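Side-chain contact in cucumber stellacyanin (Cucumis sativus, PDB 1JER), which binds a single copper ion in a cupredoxin fold and probably serves as an electron-transfer protein: residues E51-T54 with K55-D59. Numbering follows the deposited sequence.
Sequences EMET and KQSFD
Met-52 and Phe-58 meet where strand 50-52 of the cupredoxin fold, which pairs with strand 84-89, turns into the short helix 55-60. Thr-54 stands at the N-cap position. Its carbonyl O accepts the first helical bond, a nearly straight one (166°) from Phe-58 N at 3.2 Å.

From CB, 3.6 Å from Thr-54 O, the Phe-58 chain runs with CG anti to the backbone N (chi1 173°), carrying the ring to the flank of the helix. There CD1 meets Met-52 CG at 4.2 Å, the methylene at the ring edge, near its plane. Beyond CD1 the ring leads away from residues 51-54; Tyr-87 packs on it and Lys-101 makes a cation-pi contact. Met-52 bends after CG, and SD comes to 3.9 Å from Phe-58 CA.

Thr-54 makes no side-chain capping bond: CG2 lies 3.1 Å from both Ser-57 N and OG, where a capping hydroxyl would sit, and OG1 is turned away, anti to the carbonyl carbon. Glu-53 folds back toward the same serine, its OE1 3.5 Å from Ser-57 OG, a weak contact at most. A salt bridge joins Lys-55 to Asp-59: Lys-55 NZ donates to the syn lone pair of Asp-59 OD1 at 2.7 Å.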
loop_
_atom_site.group_PDB
_atom_site.type_symbol
_atom_site.label_atom_id
_atom_site.label_comp_id
_atom_site.label_asym_id
_atom_site.label_seq_id
_atom_site.Cartn_x
_atom_site.Cartn_y
_atom_site.Cartn_z
ATOM N N GLU A 51 -0.255 6.902 10.801
ATOM C CA GLU A 51 1.178 6.981 11.128
ATOM C C GLU A 51 1.467 8.244 11.897
ATOM O O GLU A 51 0.867 9.305 11.614
ATOM C CB GLU A 51 1.961 6.944 9.791
ATOM C CG GLU A 51 3.468 7.021 10.097
ATOM C CD GLU A 51 4.313 6.954 8.836
ATOM O OE1 GLU A 51 3.796 6.932 7.718
ATOM O OE2 GLU A 51 5.555 6.922 8.991
ATOM N N MET A 52 2.252 8.249 12.952
ATOM C CA MET A 52 2.552 9.464 13.702
ATOM C C MET A 52 4.002 9.929 13.328
ATOM O O MET A 52 4.836 9.094 13.027
ATOM C CB MET A 52 2.651 9.168 15.191
ATOM C CG MET A 52 1.709 8.129 15.729
ATOM S SD MET A 52 0.527 8.934 16.855
ATOM C CE MET A 52 -0.480 9.763 15.617
ATOM N N GLU A 53 4.217 11.213 13.506
ATOM C CA GLU A 53 5.496 11.831 13.192
ATOM C C GLU A 53 6.579 11.584 14.229
ATOM O O GLU A 53 7.731 11.301 13.866
ATOM C CB GLU A 53 5.290 13.342 13.018
ATOM C CG GLU A 53 3.880 13.834 13.137
ATOM C CD GLU A 53 3.054 13.366 14.294
ATOM O OE1 GLU A 53 3.167 13.883 15.425
ATOM O OE2 GLU A 53 2.159 12.502 14.075
ATOM N N THR A 54 6.270 11.785 15.498
ATOM C CA THR A 54 7.229 11.790 16.584
ATOM C C THR A 54 6.923 10.744 17.634
ATOM O O THR A 54 5.755 10.393 17.821
ATOM C CB THR A 54 7.180 13.163 17.359
ATOM O OG1 THR A 54 7.241 14.228 16.402
ATOM C CG2 THR A 54 5.811 13.251 18.049
ATOM N N LYS A 55 7.967 10.314 18.351
ATOM C CA LYS A 55 7.848 9.353 19.410
ATOM C C LYS A 55 7.004 9.882 20.579
ATOM O O LYS A 55 6.378 9.123 21.302
ATOM C CB LYS A 55 9.215 8.898 19.961
ATOM C CG LYS A 55 9.032 7.854 21.071
ATOM C CD LYS A 55 10.271 7.608 21.874
ATOM C CE LYS A 55 9.949 6.912 23.207
ATOM N NZ LYS A 55 9.053 5.723 22.968
ATOM N N GLN A 56 7.134 11.193 20.794
ATOM C CA GLN A 56 6.448 11.823 21.957
ATOM C C GLN A 56 4.946 11.689 21.766
ATOM O O GLN A 56 4.258 11.215 22.674
ATOM C CB GLN A 56 6.886 13.279 22.049
ATOM C CG GLN A 56 8.258 13.530 22.615
ATOM C CD GLN A 56 9.457 12.972 21.914
ATOM O OE1 GLN A 56 9.877 13.351 20.805
ATOM N NE2 GLN A 56 10.184 12.057 22.604
ATOM N N SER A 57 4.478 12.057 20.570
ATOM C CA SER A 57 3.030 11.928 20.286
ATOM C C SER A 57 2.576 10.477 20.349
ATOM O O SER A 57 1.493 10.165 20.864
ATOM C CB SER A 57 2.790 12.441 18.851
ATOM O OG SER A 57 2.863 13.850 18.871
ATOM N N PHE A 58 3.365 9.577 19.744
ATOM C CA PHE A 58 3.027 8.130 19.758
ATOM C C PHE A 58 2.951 7.669 21.197
ATOM O O PHE A 58 2.059 6.938 21.630
ATOM C CB PHE A 58 4.266 7.425 19.102
ATOM C CG PHE A 58 4.259 5.922 19.141
ATOM C CD1 PHE A 58 3.375 5.207 18.310
ATOM C CD2 PHE A 58 5.091 5.202 19.959
ATOM C CE1 PHE A 58 3.394 3.828 18.317
ATOM C CE2 PHE A 58 5.084 3.825 20.006
ATOM C CZ PHE A 58 4.230 3.129 19.144
ATOM N N ASP A 59 3.985 8.059 22.005
ATOM C CA ASP A 59 3.992 7.588 23.380
ATOM C C ASP A 59 2.764 8.081 24.144
ATOM O O ASP A 59 2.173 7.408 24.982
ATOM C CB ASP A 59 5.259 7.941 24.137
ATOM C CG ASP A 59 6.493 7.134 23.766
ATOM O OD1 ASP A 59 6.385 6.098 23.091
ATOM O OD2 ASP A 59 7.623 7.548 24.168
#